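Hypothetical protein PurS (Thermus thermophilus, PDB 2DGB) is of unknown function but belongs to the PurS family of small alpha/beta proteins and forms a dimer here. Local coordinates at residues 3-9 with 77-83; 18-24 with 37-41. All blocks are in the same frame, centred on the assembly; numbering follows the deposited sequence.

Contact 1. Residues 3-9 with 77-83; sequences RYQATLL and LEALKEL
Tyr4 and Glu82 meet because their first torsions lay the side chains across one another: the ring carbon CG of Tyr4 stands beside its backbone N (chi1 -55°), while Glu82 runs extended with CG anti to its own N (chi1 -170°). They sit near one end of an antiparallel pairing of strands 3-12 and 73-83, central and outer strands of the sheet. Tyr4 CE1 lies 3.8 Å from Glu82 CG, with ring and carboxylate planes 59° apart, and a water in the ring plane links Tyr4 OH to Glu82 OE1.

From Gln5 and Lys81 the backbone bonds alternate regularly to Thr7, whose N donates to Ala79 O at 2.9 Å. There a classic beta bulge intervenes: Glu78 and Ala79 both face Thr7. Thr7 O accepts from Glu78 N at 2.8 Å and only weakly from Ala79 N at 3.5 Å, so Leu8 pairs with Leu77.

On the Tyr4 face, Ala6 CB is met by two leucine methyls, Leu80 CD1 and Leu77 CD1, each 3.8 Å away; helix 53-67 packs against both leucines. The Gln5 and Thr7 side chains turn to the other face, where Glu45 of strand 37-49 binds Gln5 NE2 and Thr7 OG1. At the dimer interface Arg3 makes a salt bridge to Glu36 of the second subunit, while Arg3 NH2 rests 3.8 Å from Leu83 CB.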
loop_
_atom_site.group_PDB
_atom_site.type_symbol
_atom_site.label_atom_id
_atom_site.label_comp_id
_atom_site.label_asym_id
_atom_site.label_seq_id
_atom_site.Cartn_x
_atom_site.Cartn_y
_atom_site.Cartn_z
ATOM N N ARG A 3 -4.418 -15.778 15.125
ATOM C CA ARG A 3 -4.614 -14.480 14.483
ATOM C C ARG A 3 -3.487 -14.137 13.508
ATOM O O ARG A 3 -2.331 -14.495 13.734
ATOM C CB ARG A 3 -4.718 -13.374 15.537
ATOM C CG ARG A 3 -5.996 -13.374 16.355
ATOM C CD ARG A 3 -6.125 -12.032 17.061
ATOM N NE ARG A 3 -4.841 -11.665 17.631
ATOM C CZ ARG A 3 -4.401 -10.424 17.783
ATOM N NH1 ARG A 3 -5.145 -9.393 17.412
ATOM N NH2 ARG A 3 -3.192 -10.225 18.283
ATOM N N TYR A 4 -3.832 -13.421 12.438
ATOM C CA TYR A 4 -2.864 -13.035 11.410
ATOM C C TYR A 4 -3.076 -11.602 10.921
ATOM O O TYR A 4 -4.157 -11.036 11.062
ATOM C CB TYR A 4 -2.989 -13.967 10.197
ATOM C CG TYR A 4 -2.850 -15.438 10.524
ATOM C CD1 TYR A 4 -1.623 -16.084 10.411
ATOM C CD2 TYR A 4 -3.943 -16.172 10.988
ATOM C CE1 TYR A 4 -1.481 -17.429 10.758
ATOM C CE2 TYR A 4 -3.813 -17.510 11.340
ATOM C CZ TYR A 4 -2.580 -18.131 11.224
ATOM O OH TYR A 4 -2.445 -19.448 11.602
ATOM N N GLN A 5 -2.037 -11.020 10.344
ATOM C CA GLN A 5 -2.158 -9.686 9.791
ATOM C C GLN A 5 -1.646 -9.764 8.365
ATOM O O GLN A 5 -0.517 -10.184 8.117
ATOM C CB GLN A 5 -1.344 -8.652 10.570
ATOM C CG GLN A 5 -1.549 -7.237 10.022
ATOM C CD GLN A 5 -0.614 -6.217 10.636
ATOM O OE1 GLN A 5 -0.517 -6.102 11.854
ATOM N NE2 GLN A 5 0.077 -5.463 9.789
ATOM N N ALA A 6 -2.499 -9.376 7.429
ATOM C CA ALA A 6 -2.147 -9.403 6.021
ATOM C C ALA A 6 -1.982 -7.983 5.512
ATOM O O ALA A 6 -2.766 -7.096 5.859
ATOM C CB ALA A 6 -3.237 -10.119 5.230
ATOM N N THR A 7 -0.939 -7.768 4.719
ATOM C CA THR A 7 -0.688 -6.464 4.119
ATOM C C THR A 7 -1.080 -6.612 2.650
ATOM O O THR A 7 -0.339 -7.194 1.850
ATOM C CB THR A 7 0.793 -6.062 4.208
ATOM O OG1 THR A 7 1.186 -5.992 5.584
ATOM C CG2 THR A 7 1.006 -4.688 3.568
ATOM N N LEU A 8 -2.259 -6.101 2.312
ATOM C CA LEU A 8 -2.780 -6.183 0.954
ATOM C C LEU A 8 -2.695 -4.873 0.197
ATOM O O LEU A 8 -3.177 -3.838 0.660
ATOM C CB LEU A 8 -4.243 -6.631 0.971
ATOM C CG LEU A 8 -4.581 -8.116 1.094
ATOM C CD1 LEU A 8 -5.992 -8.269 1.635
ATOM C CD2 LEU A 8 -4.447 -8.795 -0.262
ATOM N N LEU A 9 -2.088 -4.925 -0.981
ATOM C CA LEU A 9 -1.982 -3.745 -1.820
ATOM C C LEU A 9 -3.056 -3.876 -2.899
ATOM O O LEU A 9 -3.215 -4.942 -3.493
ATOM C CB LEU A 9 -0.604 -3.677 -2.477
ATOM C CG LEU A 9 0.611 -3.646 -1.551
ATOM C CD1 LEU A 9 1.870 -3.524 -2.394
ATOM C CD2 LEU A 9 0.502 -2.472 -0.579
ATOM N N LEU A 77 -0.728 -9.711 -2.171
ATOM C CA LEU A 77 -0.502 -9.962 -0.754
ATOM C C LEU A 77 0.973 -9.656 -0.522
ATOM O O LEU A 77 1.838 -10.494 -0.784
ATOM C CB LEU A 77 -0.811 -11.424 -0.409
ATOM C CG LEU A 77 -0.687 -11.825 1.067
ATOM C CD1 LEU A 77 -1.462 -10.846 1.953
ATOM C CD2 LEU A 77 -1.202 -13.246 1.247
ATOM N N GLU A 78 1.249 -8.444 -0.054
ATOM C CA GLU A 78 2.612 -7.990 0.182
ATOM C C GLU A 78 3.309 -8.685 1.353
ATOM O O GLU A 78 4.520 -8.902 1.318
ATOM C CB GLU A 78 2.607 -6.478 0.401
ATOM C CG GLU A 78 3.977 -5.845 0.555
ATOM C CD GLU A 78 4.837 -5.995 -0.686
ATOM O OE1 GLU A 78 4.268 -6.096 -1.797
ATOM O OE2 GLU A 78 6.081 -5.994 -0.552
ATOM N N ALA A 79 2.545 -9.022 2.389
ATOM C CA ALA A 79 3.098 -9.697 3.560
ATOM C C ALA A 79 1.990 -10.375 4.357
ATOM O O ALA A 79 0.813 -10.055 4.195
ATOM C CB ALA A 79 3.838 -8.699 4.445
ATOM N N LEU A 80 2.378 -11.314 5.215
ATOM C CA LEU A 80 1.433 -12.042 6.050
ATOM C C LEU A 80 2.186 -12.593 7.259
ATOM O O LEU A 80 3.180 -13.309 7.116
ATOM C CB LEU A 80 0.802 -13.197 5.270
ATOM C CG LEU A 80 -0.201 -14.067 6.036
ATOM C CD1 LEU A 80 -1.469 -13.273 6.303
ATOM C CD2 LEU A 80 -0.518 -15.316 5.237
ATOM N N LYS A 81 1.723 -12.247 8.452
ATOM C CA LYS A 81 2.380 -12.720 9.657
ATOM C C LYS A 81 1.389 -13.131 10.722
ATOM O O LYS A 81 0.289 -12.587 10.809
ATOM C CB LYS A 81 3.304 -11.638 10.219
ATOM C CG LYS A 81 2.637 -10.298 10.412
ATOM C CD LYS A 81 3.594 -9.281 11.022
ATOM C CE LYS A 81 3.960 -9.658 12.453
ATOM N NZ LYS A 81 4.813 -8.626 13.116
ATOM N N GLU A 82 1.789 -14.105 11.526
ATOM C CA GLU A 82 0.951 -14.580 12.604
ATOM C C GLU A 82 1.146 -13.609 13.761
ATOM O O GLU A 82 2.243 -13.088 13.965
ATOM C CB GLU A 82 1.374 -15.983 13.033
ATOM C CG GLU A 82 0.388 -16.638 13.978
ATOM C CD GLU A 82 0.883 -17.967 14.495
ATOM O OE1 GLU A 82 1.434 -18.749 13.693
ATOM O OE2 GLU A 82 0.709 -18.229 15.701
ATOM N N LEU A 83 0.079 -13.362 14.509
ATOM C CA LEU A 83 0.142 -12.445 15.633
ATOM C C LEU A 83 -0.039 -13.227 16.928
ATOM O O LEU A 83 -0.497 -14.371 16.912
ATOM C CB LEU A 83 -0.953 -11.385 15.501
ATOM C CG LEU A 83 -0.947 -10.586 14.193
ATOM C CD1 LEU A 83 -2.167 -9.677 14.134
ATOM C CD2 LEU A 83 0.333 -9.773 14.096
HETATM O O HOH W 1 -3.195 -15.713 17.564
HETATM O O HOH W 2 0.053 -20.259 11.679
#

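Contact 2. Residues 18-24 with 37-41; sequences DPQGRAV and EVRVG
The guanidinium of Arg39 carries Asp18, the N-cap of helix 19-30, on one face: CB of the aspartate sits 3.4 Å from Arg39 NH1, above the plane and toward its rim. The charges approach without a salt bridge, since Asp18 OD2 lies well out of the guanidinium plane and no N-H points at it. Instead Arg39 NH2 donates to the backbone O of Ile16, in the chain leading to the helix.

The Asp18 carboxylate joins the helix start to strand 37-49. CG lies anti to the backbone N (chi1 -175°), which points the carboxylate at the strand, and each oxygen takes its own N-H. Asp18 OD1 accepts the capping bond from Gly21 N at 2.8 Å, the N-H arriving from above the carboxylate plane, 62° out of it. Asp18 OD2 offers its syn lone pair to Val40 N at 2.7 Å, a fairly straight bond that ties the strand backbone to the cap. This buried carboxylate is thus gripped by two backbone N-H groups; the nearby arginine and the helix start would probably stabilise its negative charge.

Behind the cap the helix lies close on the strand. Gly21, with no side chain, brings its CA to 3.4 Å from Val38 O in a CA-H...O contact, and Val40 CG2 covers the same glycine. One turn on, Val24 and Val38 cross at about a right angle, their CG1 atoms 3.9 Å apart. Strand 37-41 also pairs antiparallel with a strand of the second subunit, so the sheet runs on across the interface. One water bridges the cap residue and the strand, donating to Asp18 OD1 at 2.8 Å and to Val40 O at 2.9 Å.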
loop_
_atom_site.group_PDB
_atom_site.type_symbol
_atom_site.label_atom_id
_atom_site.label_comp_id
_atom_site.label_asym_id
_atom_site.label_seq_id
_atom_site.Cartn_x
_atom_site.Cartn_y
_atom_site.Cartn_z
ATOM N N ASP A 18 -4.591 7.245 -13.837
ATOM C CA ASP A 18 -4.403 7.535 -12.414
ATOM C C ASP A 18 -4.152 9.033 -12.220
ATOM O O ASP A 18 -3.003 9.468 -12.096
ATOM C CB ASP A 18 -3.207 6.741 -11.872
ATOM C CG ASP A 18 -3.019 6.910 -10.369
ATOM O OD1 ASP A 18 -3.616 7.836 -9.782
ATOM O OD2 ASP A 18 -2.256 6.119 -9.775
ATOM N N PRO A 19 -5.226 9.840 -12.168
ATOM C CA PRO A 19 -5.087 11.289 -11.991
ATOM C C PRO A 19 -4.320 11.727 -10.744
ATOM O O PRO A 19 -3.510 12.647 -10.804
ATOM C CB PRO A 19 -6.540 11.783 -11.993
ATOM C CG PRO A 19 -7.307 10.601 -11.486
ATOM C CD PRO A 19 -6.646 9.448 -12.197
ATOM N N GLN A 20 -4.575 11.078 -9.617
ATOM C CA GLN A 20 -3.878 11.440 -8.392
ATOM C C GLN A 20 -2.376 11.222 -8.588
ATOM O O GLN A 20 -1.566 12.082 -8.241
ATOM C CB GLN A 20 -4.403 10.604 -7.217
ATOM C CG GLN A 20 -3.790 10.961 -5.870
ATOM C CD GLN A 20 -3.879 12.449 -5.554
ATOM O OE1 GLN A 20 -4.909 13.087 -5.777
ATOM N NE2 GLN A 20 -2.798 13.003 -5.016
ATOM N N GLY A 21 -2.012 10.078 -9.163
ATOM C CA GLY A 21 -0.607 9.788 -9.401
ATOM C C GLY A 21 0.014 10.839 -10.311
ATOM O O GLY A 21 1.157 11.256 -10.118
ATOM N N ARG A 22 -0.744 11.277 -11.308
ATOM C CA ARG A 22 -0.247 12.285 -12.231
ATOM C C ARG A 22 -0.049 13.609 -11.505
ATOM O O ARG A 22 0.929 14.314 -11.750
ATOM C CB ARG A 22 -1.213 12.434 -13.408
ATOM C CG ARG A 22 -1.129 11.259 -14.377
ATOM C CD ARG A 22 -2.373 11.114 -15.236
ATOM N NE ARG A 22 -2.224 10.046 -16.225
ATOM C CZ ARG A 22 -1.766 10.221 -17.461
ATOM N NH1 ARG A 22 -1.663 9.180 -18.281
ATOM N NH2 ARG A 22 -1.430 11.434 -17.889
ATOM N N ALA A 23 -0.970 13.938 -10.601
ATOM C CA ALA A 23 -0.866 15.177 -9.835
ATOM C C ALA A 23 0.388 15.144 -8.952
ATOM O O ALA A 23 1.080 16.154 -8.807
ATOM C CB ALA A 23 -2.115 15.373 -8.968
ATOM N N VAL A 24 0.681 13.980 -8.371
ATOM C CA VAL A 24 1.855 13.843 -7.507
ATOM C C VAL A 24 3.160 14.002 -8.298
ATOM O O VAL A 24 4.104 14.643 -7.832
ATOM C CB VAL A 24 1.864 12.472 -6.776
ATOM C CG1 VAL A 24 3.153 12.303 -5.991
ATOM C CG2 VAL A 24 0.665 12.375 -5.821
ATOM N N GLU A 37 7.354 8.178 -12.887
ATOM C CA GLU A 37 5.946 7.827 -12.779
ATOM C C GLU A 37 5.548 7.551 -11.336
ATOM O O GLU A 37 6.343 7.023 -10.552
ATOM C CB GLU A 37 5.664 6.577 -13.610
ATOM C CG GLU A 37 4.250 6.044 -13.475
ATOM C CD GLU A 37 4.086 4.670 -14.099
ATOM O OE1 GLU A 37 4.529 3.674 -13.490
ATOM O OE2 GLU A 37 3.522 4.587 -15.204
ATOM N N VAL A 38 4.308 7.903 -11.005
ATOM C CA VAL A 38 3.749 7.682 -9.679
ATOM C C VAL A 38 2.385 7.005 -9.840
ATOM O O VAL A 38 1.537 7.493 -10.579
ATOM C CB VAL A 38 3.539 9.016 -8.926
ATOM C CG1 VAL A 38 2.952 8.747 -7.544
ATOM C CG2 VAL A 38 4.861 9.768 -8.808
ATOM N N ARG A 39 2.183 5.868 -9.180
ATOM C CA ARG A 39 0.895 5.177 -9.234
ATOM C C ARG A 39 0.432 5.138 -7.788
ATOM O O ARG A 39 1.157 4.649 -6.917
ATOM C CB ARG A 39 1.038 3.752 -9.779
ATOM C CG ARG A 39 1.467 3.672 -11.231
ATOM C CD ARG A 39 0.416 4.263 -12.170
ATOM N NE ARG A 39 -0.734 3.377 -12.360
ATOM C CZ ARG A 39 -1.694 3.586 -13.259
ATOM N NH1 ARG A 39 -1.644 4.655 -14.047
ATOM N NH2 ARG A 39 -2.695 2.720 -13.393
ATOM N N VAL A 40 -0.754 5.674 -7.528
ATOM C CA VAL A 40 -1.285 5.729 -6.173
ATOM C C VAL A 40 -2.336 4.663 -5.943
ATOM O O VAL A 40 -3.318 4.564 -6.687
ATOM C CB VAL A 40 -1.898 7.120 -5.865
ATOM C CG1 VAL A 40 -2.487 7.138 -4.463
ATOM C CG2 VAL A 40 -0.829 8.196 -5.992
ATOM N N GLY A 41 -2.110 3.857 -4.913
ATOM C CA GLY A 41 -3.038 2.802 -4.585
ATOM C C GLY A 41 -3.370 2.852 -3.110
ATOM O O GLY A 41 -3.070 3.830 -2.419
HETATM O O HOH W 3 -4.998 6.742 -7.607
#

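Contacts 1 and 2 sit on opposite sides of the chain's centre, their own centres about 25 Å apart, yet both reach the same sheet, in which strands 3-12 and 37-49 are neighbours. Contact 1 joins the first and last strands: central strand 3-9 is largely buried from Tyr4 to Leu9, while Ala79, Lys81 and Glu82 are exposed. Repeated backbone bonds hold it, with Leu77 and Leu80 turned to helix 53-67. Contact 2, nested in the loop that contact 1 closes, sets a helix start on a strand through one carboxylate and a smaller patch of valines; Asp18, Gly21 and Val38 are buried, the helix's outer side exposed.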